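Local atomic coordinates of 432aa long hypothetical deoxyribodipyrimidine photolyase (Sulfolobus tokodaii, PDB entry 2E0I), a protein that probably repairs ultraviolet-induced pyrimidine dimers in DNA with light, carrying one FAD as photolyase cofactor and a second FAD proposed to harvest light. Residues A296-L301 / E331-T336; V311-A316 / R363-W368. One frame throughout, in Å; residues are numbered along the deposited sequence.

Interaction 1 of 2, residues A296-L301 / E331-T336. With FAD (flavin-adenine dinucleotide), chain E.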
loop_
_atom_site.group_PDB
_atom_site.type_symbol
_atom_site.label_atom_id
_atom_site.label_comp_id
_atom_site.label_asym_id
_atom_site.label_seq_id
_atom_site.Cartn_x
_atom_site.Cartn_y
_atom_site.Cartn_z
ATOM N N ALA A 296 4.258 -8.189 -19.032
ATOM C CA ALA A 296 4.763 -6.836 -18.914
ATOM C C ALA A 296 4.493 -6.340 -17.501
ATOM O O ALA A 296 5.384 -5.792 -16.842
ATOM C CB ALA A 296 4.090 -5.943 -19.921
ATOM N N GLY A 297 3.268 -6.544 -17.029
ATOM C CA GLY A 297 2.920 -6.110 -15.689
ATOM C C GLY A 297 3.852 -6.649 -14.615
ATOM O O GLY A 297 4.484 -5.881 -13.886
ATOM N N MET A 298 3.951 -7.970 -14.512
ATOM C CA MET A 298 4.800 -8.581 -13.504
ATOM C C MET A 298 6.241 -8.122 -13.611
ATOM O O MET A 298 6.873 -7.797 -12.600
ATOM C CB MET A 298 4.726 -10.103 -13.598
ATOM C CG MET A 298 3.321 -10.662 -13.375
ATOM S SD MET A 298 2.532 -10.120 -11.840
ATOM C CE MET A 298 3.490 -11.059 -10.593
ATOM N N ARG A 299 6.768 -8.077 -14.828
ATOM C CA ARG A 299 8.150 -7.659 -14.995
ATOM C C ARG A 299 8.353 -6.239 -14.511
ATOM O O ARG A 299 9.330 -5.961 -13.813
ATOM C CB ARG A 299 8.592 -7.804 -16.446
ATOM C CG ARG A 299 8.695 -9.243 -16.855
ATOM C CD ARG A 299 9.308 -9.412 -18.215
ATOM N NE ARG A 299 9.137 -10.785 -18.679
ATOM C CZ ARG A 299 9.666 -11.264 -19.797
ATOM N NH1 ARG A 299 10.411 -10.474 -20.564
ATOM N NH2 ARG A 299 9.435 -12.523 -20.160
ATOM N N MET A 300 7.438 -5.340 -14.862
ATOM C CA MET A 300 7.571 -3.970 -14.407
ATOM C C MET A 300 7.561 -3.961 -12.882
ATOM O O MET A 300 8.489 -3.458 -12.250
ATOM C CB MET A 300 6.437 -3.093 -14.919
ATOM C CG MET A 300 6.631 -1.650 -14.493
ATOM S SD MET A 300 5.343 -0.495 -14.968
ATOM C CE MET A 300 5.835 0.896 -13.960
ATOM N N LEU A 301 6.509 -4.530 -12.297
ATOM C CA LEU A 301 6.380 -4.596 -10.849
ATOM C C LEU A 301 7.672 -5.099 -10.209
ATOM O O LEU A 301 8.142 -4.522 -9.236
ATOM C CB LEU A 301 5.212 -5.520 -10.466
ATOM C CG LEU A 301 5.179 -6.098 -9.040
ATOM C CD1 LEU A 301 4.979 -4.978 -8.033
ATOM C CD2 LEU A 301 4.065 -7.135 -8.918
ATOM N N GLU A 331 -1.371 -12.215 -2.792
ATOM C CA GLU A 331 -1.377 -11.133 -1.813
ATOM C C GLU A 331 0.008 -10.985 -1.211
ATOM O O GLU A 331 0.550 -9.883 -1.156
ATOM C CB GLU A 331 -2.362 -11.435 -0.688
ATOM C CG GLU A 331 -2.351 -10.395 0.417
ATOM C CD GLU A 331 -3.009 -10.870 1.710
ATOM O OE1 GLU A 331 -3.192 -10.021 2.621
ATOM O OE2 GLU A 331 -3.331 -12.079 1.819
ATOM N N ARG A 332 0.572 -12.106 -0.760
ATOM C CA ARG A 332 1.895 -12.101 -0.153
ATOM C C ARG A 332 2.982 -11.716 -1.144
ATOM O O ARG A 332 3.898 -10.961 -0.810
ATOM C CB ARG A 332 2.243 -13.458 0.450
ATOM C CG ARG A 332 3.161 -13.318 1.657
ATOM C CD ARG A 332 4.354 -14.236 1.620
ATOM N NE ARG A 332 3.985 -15.643 1.628
ATOM C CZ ARG A 332 4.818 -16.665 1.417
ATOM N NH1 ARG A 332 6.115 -16.472 1.172
ATOM N NH2 ARG A 332 4.333 -17.901 1.440
ATOM N N TYR A 333 2.900 -12.229 -2.363
ATOM C CA TYR A 333 3.911 -11.874 -3.336
ATOM C C TYR A 333 3.931 -10.357 -3.572
ATOM O O TYR A 333 5.000 -9.737 -3.597
ATOM C CB TYR A 333 3.671 -12.598 -4.647
ATOM C CG TYR A 333 4.759 -12.311 -5.628
ATOM C CD1 TYR A 333 6.059 -12.751 -5.392
ATOM C CD2 TYR A 333 4.513 -11.542 -6.762
ATOM C CE1 TYR A 333 7.089 -12.428 -6.258
ATOM C CE2 TYR A 333 5.538 -11.210 -7.642
ATOM C CZ TYR A 333 6.822 -11.657 -7.380
ATOM O OH TYR A 333 7.835 -11.326 -8.239
ATOM N N PHE A 334 2.753 -9.766 -3.754
ATOM C CA PHE A 334 2.637 -8.326 -3.958
ATOM C C PHE A 334 3.211 -7.568 -2.777
ATOM O O PHE A 334 3.883 -6.560 -2.960
ATOM C CB PHE A 334 1.171 -7.918 -4.122
ATOM C CG PHE A 334 0.733 -7.762 -5.551
ATOM C CD1 PHE A 334 1.341 -8.496 -6.574
ATOM C CD2 PHE A 334 -0.317 -6.903 -5.872
ATOM C CE1 PHE A 334 0.913 -8.381 -7.884
ATOM C CE2 PHE A 334 -0.759 -6.781 -7.188
ATOM C CZ PHE A 334 -0.139 -7.524 -8.196
ATOM N N ALA A 335 2.928 -8.051 -1.569
ATOM C CA ALA A 335 3.414 -7.406 -0.346
ATOM C C ALA A 335 4.934 -7.366 -0.384
ATOM O O ALA A 335 5.594 -6.526 0.239
ATOM C CB ALA A 335 2.937 -8.181 0.898
ATOM N N THR A 336 5.477 -8.272 -1.170
ATOM C CA THR A 336 6.897 -8.410 -1.311
ATOM C C THR A 336 7.507 -7.479 -2.324
ATOM O O THR A 336 8.698 -7.234 -2.292
ATOM C CB THR A 336 7.193 -9.871 -1.661
ATOM O OG1 THR A 336 7.549 -10.555 -0.458
ATOM C CG2 THR A 336 8.268 -10.010 -2.710
HETATM P PA FAD E . -3.813 6.487 -9.545
HETATM O O1A FAD E . -3.022 7.636 -10.041
HETATM O O2A FAD E . -5.065 5.990 -10.156
HETATM O O5B FAD E . -4.450 7.282 -8.298
HETATM C C5B FAD E . -5.697 6.897 -7.716
HETATM C C4B FAD E . -5.598 6.946 -6.190
HETATM O O4B FAD E . -6.833 6.548 -5.570
HETATM C C3B FAD E . -4.523 5.966 -5.715
HETATM O O3B FAD E . -3.297 6.680 -5.542
HETATM C C2B FAD E . -5.067 5.598 -4.336
HETATM O O2B FAD E . -4.854 6.679 -3.427
HETATM C C1B FAD E . -6.556 5.468 -4.661
HETATM N N9A FAD E . -6.868 4.179 -5.323
HETATM C C8A FAD E . -6.991 3.958 -6.630
HETATM N N7A FAD E . -7.369 2.698 -6.837
HETATM C C5A FAD E . -7.486 2.108 -5.651
HETATM C C6A FAD E . -7.837 0.832 -5.221
HETATM N N6A FAD E . -8.178 -0.112 -6.092
HETATM N N1A FAD E . -7.835 0.564 -3.907
HETATM C C2A FAD E . -7.513 1.485 -3.013
HETATM N N3A FAD E . -7.180 2.708 -3.386
HETATM C C4A FAD E . -7.158 3.048 -4.684
HETATM N N1 FAD E . -2.762 0.335 -3.381
HETATM C C2 FAD E . -1.883 0.581 -2.318
HETATM O O2 FAD E . -1.644 1.731 -1.956
HETATM N N3 FAD E . -1.225 -0.486 -1.694
HETATM C C4 FAD E . -1.446 -1.792 -2.147
HETATM O O4 FAD E . -0.914 -2.734 -1.564
HETATM C C4X FAD E . -2.307 -2.029 -3.214
HETATM N N5 FAD E . -2.450 -3.330 -3.710
HETATM C C5X FAD E . -3.328 -3.588 -4.769
HETATM C C6 FAD E . -3.465 -4.893 -5.234
HETATM C C7 FAD E . -4.361 -5.170 -6.261
HETATM C C7M FAD E . -4.514 -6.618 -6.732
HETATM C C8 FAD E . -5.110 -4.139 -6.827
HETATM C C8M FAD E . -6.123 -4.417 -7.940
HETATM C C9 FAD E . -4.965 -2.838 -6.356
HETATM C C9A FAD E . -4.079 -2.550 -5.320
HETATM N N10 FAD E . -3.938 -1.242 -4.821
HETATM C C10 FAD E . -2.974 -0.974 -3.834
HETATM C "C1'" FAD E . -4.773 -0.139 -5.360
HETATM C "C2'" FAD E . -4.231 0.661 -6.548
HETATM O "O2'" FAD E . -3.862 -0.215 -7.616
HETATM C "C3'" FAD E . -3.047 1.552 -6.164
HETATM O "O3'" FAD E . -3.419 2.384 -5.063
HETATM C "C4'" FAD E . -2.627 2.451 -7.330
HETATM O "O4'" FAD E . -2.295 1.656 -8.472
HETATM C "C5'" FAD E . -1.423 3.316 -6.950
HETATM O "O5'" FAD E . -0.965 4.084 -8.068
HETATM P P FAD E . -1.435 5.608 -8.295
HETATM O O1P FAD E . -1.234 6.341 -7.025
HETATM O O2P FAD E . -0.741 6.101 -9.506
HETATM O O3P FAD E . -3.017 5.471 -8.577
#
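Met-298 and Leu-301 on helix 292-304 meet Tyr-333 and Phe-334 on helix 327-337 in a helix-helix contact of the all-helical FAD-binding domain of the photolyase family. Two aliphatic side chains are set against two aromatic rings, with no hydrogen bond between the segments. Leu-301 points at the opposite helix and crosses the Phe-334 side chain at about a right angle; its CD2 touches CE1 of Phe-334 at 3.5 Å, approaching the ring obliquely. One turn away, Met-298 has to bend to get there: with chi2 -54° and chi3 -72° the chain curls until CE lies 3.6 Å from CE2 of Tyr-333, again obliquely. The tyrosine itself reaches out because CG stands anti to the backbone N (chi1 -176°). Its hydroxyl is bonded to Asn-302 OD1, just beyond the first segment, so the ring is tied to helix 292-304 at its polar end as well as by packing. Trp-284 of helix 278-286 touches both Met-298 and Phe-334, and Trp-350 meets the Phe-334 ring edge-to-face. Helix 327-337 also serves both cofactors: Glu-331 OE1 bonds to N6A of the second FAD and to Asn-347 ND2, while Phe-334 turns its edge to the folded FAD. There it meets the dimethylbenzene side of the flavin, whose C6 lies in the plane of the phenyl ring, 3.8 Å from Phe-334 CE2.

Interaction 2 of 2, residues V311-A316 / R363-W368. With FAD (flavin-adenine dinucleotide), chain E.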
loop_
_atom_site.group_PDB
_atom_site.type_symbol
_atom_site.label_atom_id
_atom_site.label_comp_id
_atom_site.label_asym_id
_atom_site.label_seq_id
_atom_site.Cartn_x
_atom_site.Cartn_y
_atom_site.Cartn_z
ATOM N N VAL A 311 -3.321 -2.694 -14.624
ATOM C CA VAL A 311 -2.451 -3.850 -14.769
ATOM C C VAL A 311 -2.496 -4.671 -13.493
ATOM O O VAL A 311 -2.503 -5.898 -13.535
ATOM C CB VAL A 311 -0.999 -3.412 -15.057
ATOM C CG1 VAL A 311 -0.046 -4.595 -14.938
ATOM C CG2 VAL A 311 -0.911 -2.823 -16.450
ATOM N N ARG A 312 -2.544 -3.977 -12.362
ATOM C CA ARG A 312 -2.600 -4.612 -11.058
ATOM C C ARG A 312 -3.716 -5.651 -10.995
ATOM O O ARG A 312 -3.476 -6.787 -10.617
ATOM C CB ARG A 312 -2.835 -3.561 -9.984
ATOM C CG ARG A 312 -1.876 -3.606 -8.828
ATOM C CD ARG A 312 -1.265 -2.231 -8.603
ATOM N NE ARG A 312 -1.012 -1.962 -7.192
ATOM C CZ ARG A 312 -0.316 -0.924 -6.732
ATOM N NH1 ARG A 312 0.210 -0.041 -7.572
ATOM N NH2 ARG A 312 -0.144 -0.772 -5.423
ATOM N N MET A 313 -4.932 -5.282 -11.380
ATOM C CA MET A 313 -6.009 -6.252 -11.309
ATOM C C MET A 313 -6.029 -7.283 -12.427
ATOM O O MET A 313 -6.564 -8.378 -12.247
ATOM C CB MET A 313 -7.370 -5.556 -11.193
ATOM C CG MET A 313 -7.889 -4.874 -12.421
ATOM S SD MET A 313 -9.543 -4.183 -12.068
ATOM C CE MET A 313 -9.072 -2.691 -11.052
ATOM N N LEU A 314 -5.446 -6.955 -13.575
ATOM C CA LEU A 314 -5.400 -7.915 -14.673
ATOM C C LEU A 314 -4.496 -9.049 -14.232
ATOM O O LEU A 314 -4.766 -10.230 -14.467
ATOM C CB LEU A 314 -4.817 -7.291 -15.944
ATOM C CG LEU A 314 -5.741 -6.411 -16.781
ATOM C CD1 LEU A 314 -5.047 -6.011 -18.064
ATOM C CD2 LEU A 314 -7.017 -7.176 -17.091
ATOM N N VAL A 315 -3.404 -8.658 -13.591
ATOM C CA VAL A 315 -2.411 -9.592 -13.105
ATOM C C VAL A 315 -2.994 -10.444 -11.976
ATOM O O VAL A 315 -2.812 -11.654 -11.937
ATOM C CB VAL A 315 -1.158 -8.801 -12.646
ATOM C CG1 VAL A 315 -0.575 -9.388 -11.372
ATOM C CG2 VAL A 315 -0.125 -8.799 -13.766
ATOM N N ALA A 316 -3.712 -9.799 -11.069
ATOM C CA ALA A 316 -4.313 -10.492 -9.947
ATOM C C ALA A 316 -5.400 -11.443 -10.451
ATOM O O ALA A 316 -5.544 -12.560 -9.953
ATOM C CB ALA A 316 -4.891 -9.474 -8.969
ATOM N N ARG A 363 -16.600 -11.648 -11.534
ATOM C CA ARG A 363 -16.052 -10.862 -12.625
ATOM C C ARG A 363 -14.933 -11.564 -13.382
ATOM O O ARG A 363 -14.074 -12.209 -12.783
ATOM C CB ARG A 363 -15.557 -9.531 -12.071
ATOM C CG ARG A 363 -15.151 -8.530 -13.119
ATOM C CD ARG A 363 -15.268 -7.138 -12.547
ATOM N NE ARG A 363 -16.525 -7.001 -11.811
ATOM C CZ ARG A 363 -17.126 -5.846 -11.542
ATOM N NH1 ARG A 363 -16.589 -4.700 -11.950
ATOM N NH2 ARG A 363 -18.271 -5.840 -10.873
ATOM N N VAL A 364 -14.951 -11.432 -14.705
ATOM C CA VAL A 364 -13.936 -12.043 -15.554
ATOM C C VAL A 364 -13.473 -11.087 -16.653
ATOM O O VAL A 364 -14.258 -10.302 -17.170
ATOM C CB VAL A 364 -14.458 -13.337 -16.206
ATOM C CG1 VAL A 364 -15.697 -13.051 -16.996
ATOM C CG2 VAL A 364 -13.399 -13.921 -17.109
ATOM N N PHE A 365 -12.190 -11.155 -16.998
ATOM C CA PHE A 365 -11.616 -10.301 -18.033
ATOM C C PHE A 365 -10.996 -11.147 -19.133
ATOM O O PHE A 365 -10.499 -12.244 -18.884
ATOM C CB PHE A 365 -10.518 -9.405 -17.455
ATOM C CG PHE A 365 -11.000 -8.441 -16.420
ATOM C CD1 PHE A 365 -11.871 -7.412 -16.763
ATOM C CD2 PHE A 365 -10.583 -8.560 -15.095
ATOM C CE1 PHE A 365 -12.322 -6.509 -15.801
ATOM C CE2 PHE A 365 -11.026 -7.666 -14.122
ATOM C CZ PHE A 365 -11.897 -6.637 -14.476
ATOM N N ASN A 366 -11.025 -10.635 -20.356
ATOM C CA ASN A 366 -10.427 -11.341 -21.471
ATOM C C ASN A 366 -9.017 -10.786 -21.637
ATOM O O ASN A 366 -8.830 -9.652 -22.074
ATOM C CB ASN A 366 -11.220 -11.101 -22.747
ATOM C CG ASN A 366 -10.711 -11.926 -23.898
ATOM O OD1 ASN A 366 -9.498 -12.016 -24.129
ATOM N ND2 ASN A 366 -11.630 -12.537 -24.633
ATOM N N PRO A 367 -8.002 -11.578 -21.284
ATOM C CA PRO A 367 -6.612 -11.142 -21.398
ATOM C C PRO A 367 -6.288 -10.456 -22.711
ATOM O O PRO A 367 -5.770 -9.348 -22.725
ATOM C CB PRO A 367 -5.836 -12.438 -21.227
ATOM C CG PRO A 367 -6.687 -13.195 -20.267
ATOM C CD PRO A 367 -8.078 -12.970 -20.805
ATOM N N TRP A 368 -6.604 -11.112 -23.816
ATOM C CA TRP A 368 -6.301 -10.559 -25.124
ATOM C C TRP A 368 -7.102 -9.315 -25.461
ATOM O O TRP A 368 -6.564 -8.364 -26.021
ATOM C CB TRP A 368 -6.495 -11.637 -26.185
ATOM C CG TRP A 368 -5.769 -12.878 -25.821
ATOM C CD1 TRP A 368 -6.296 -13.980 -25.226
ATOM C CD2 TRP A 368 -4.350 -13.103 -25.906
ATOM N NE1 TRP A 368 -5.299 -14.879 -24.926
ATOM C CE2 TRP A 368 -4.095 -14.367 -25.331
ATOM C CE3 TRP A 368 -3.272 -12.356 -26.409
ATOM C CZ2 TRP A 368 -2.804 -14.907 -25.239
ATOM C CZ3 TRP A 368 -1.983 -12.893 -26.320
ATOM C CH2 TRP A 368 -1.765 -14.157 -25.737
HETATM P PA FAD E . -3.813 6.487 -9.545
HETATM O O1A FAD E . -3.022 7.636 -10.041
HETATM O O2A FAD E . -5.065 5.990 -10.156
HETATM O O5B FAD E . -4.450 7.282 -8.298
HETATM C C5B FAD E . -5.697 6.897 -7.716
HETATM C C4B FAD E . -5.598 6.946 -6.190
HETATM O O4B FAD E . -6.833 6.548 -5.570
HETATM C C3B FAD E . -4.523 5.966 -5.715
HETATM O O3B FAD E . -3.297 6.680 -5.542
HETATM C C2B FAD E . -5.067 5.598 -4.336
HETATM O O2B FAD E . -4.854 6.679 -3.427
HETATM C C1B FAD E . -6.556 5.468 -4.661
HETATM N N9A FAD E . -6.868 4.179 -5.323
HETATM C C8A FAD E . -6.991 3.958 -6.630
HETATM N N7A FAD E . -7.369 2.698 -6.837
HETATM C C5A FAD E . -7.486 2.108 -5.651
HETATM C C6A FAD E . -7.837 0.832 -5.221
HETATM N N6A FAD E . -8.178 -0.112 -6.092
HETATM N N1A FAD E . -7.835 0.564 -3.907
HETATM C C2A FAD E . -7.513 1.485 -3.013
HETATM N N3A FAD E . -7.180 2.708 -3.386
HETATM C C4A FAD E . -7.158 3.048 -4.684
HETATM N N1 FAD E . -2.762 0.335 -3.381
HETATM C C2 FAD E . -1.883 0.581 -2.318
HETATM O O2 FAD E . -1.644 1.731 -1.956
HETATM N N3 FAD E . -1.225 -0.486 -1.694
HETATM C C4 FAD E . -1.446 -1.792 -2.147
HETATM O O4 FAD E . -0.914 -2.734 -1.564
HETATM C C4X FAD E . -2.307 -2.029 -3.214
HETATM N N5 FAD E . -2.450 -3.330 -3.710
HETATM C C5X FAD E . -3.328 -3.588 -4.769
HETATM C C6 FAD E . -3.465 -4.893 -5.234
HETATM C C7 FAD E . -4.361 -5.170 -6.261
HETATM C C7M FAD E . -4.514 -6.618 -6.732
HETATM C C8 FAD E . -5.110 -4.139 -6.827
HETATM C C8M FAD E . -6.123 -4.417 -7.940
HETATM C C9 FAD E . -4.965 -2.838 -6.356
HETATM C C9A FAD E . -4.079 -2.550 -5.320
HETATM N N10 FAD E . -3.938 -1.242 -4.821
HETATM C C10 FAD E . -2.974 -0.974 -3.834
HETATM C "C1'" FAD E . -4.773 -0.139 -5.360
HETATM C "C2'" FAD E . -4.231 0.661 -6.548
HETATM O "O2'" FAD E . -3.862 -0.215 -7.616
HETATM C "C3'" FAD E . -3.047 1.552 -6.164
HETATM O "O3'" FAD E . -3.419 2.384 -5.063
HETATM C "C4'" FAD E . -2.627 2.451 -7.330
HETATM O "O4'" FAD E . -2.295 1.656 -8.472
HETATM C "C5'" FAD E . -1.423 3.316 -6.950
HETATM O "O5'" FAD E . -0.965 4.084 -8.068
HETATM P P FAD E . -1.435 5.608 -8.295
HETATM O O1P FAD E . -1.234 6.341 -7.025
HETATM O O2P FAD E . -0.741 6.101 -9.506
HETATM O O3P FAD E . -3.017 5.471 -8.577
#
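Phe-365 takes two neighbouring side chains of helix 309-322, Met-313 and Leu-314, both crossing it at about a right angle. Met-313 SD stands 4.2 Å from Phe-365 CZ, making a Met-aromatic contact in which the sulfur approaches obliquely, 56° off the ring normal. The sulfur arrives there through CG held between the backbone N and the carbonyl carbon (chi1 73°), a straight chi2 and a turn at chi3. Leu-314 works at the root of the same aromatic, its CD2 4.2 Å from Phe-365 CB. The touch is wholly apolar.

The same helix also supports the flavin, and Met-313 serves both contacts. Met-313 CB lies 3.7 Å from the C8M methyl, and Ala-316 CB is 3.6 Å from C7M, so the isoalloxazine methyls rest on the helix. Arg-312 goes further in: its CG lies 3.8 Å from flavin C8, its NE reaches the ribityl chain, and the O2' hydroxyl lies above one face of the guanidinium, nearer its margin than its centre. NH1 comes within 3.2 Å of O4', NH2 lies 3.3 Å from flavin C4X, and C4 sits in the guanidinium plane at its edge. The guanidinium is set by a salt bridge from NH2 to Asp-340 and a hydrogen bond from NH1 to the carbonyl of Ile-307; its positive charge beside the ring system could help stabilise a reduced, anionic flavin.

Phe-317, on the same helix, meets Phe-365 edge-to-face, and Lys-321 NZ bonds to the carbonyl oxygen of Arg-363. Asn-366 is the N-cap of helix 367-374, its OD1 accepting from Lys-369 N. Helix 309-322 thus touches both the flavin and the loop leading into helix 367-374, with helix 292-304 against Leu-314 and helix 414-427 against Val-364 and Pro-367.

Helix 309-322, which carries half of interaction 2, follows helix 292-304 and precedes helix 327-337, the two helices of interaction 1, and it packs against both: Val-315 CG1 touches Met-298 and Phe-334, and Arg-312 CG lies 3.7 Å from Phe-334 CE2. Interaction 1 is the more deeply buried, nearer the centre of the chain, and pairs helix with helix. Interaction 2 is only partly buried and sets a helix against a loop. Both are apolar between their segments, but their dealings with the cofactors differ: 331-336 touches both FAD molecules, through a ring and a carboxylate, while 311-316 serves the folded one.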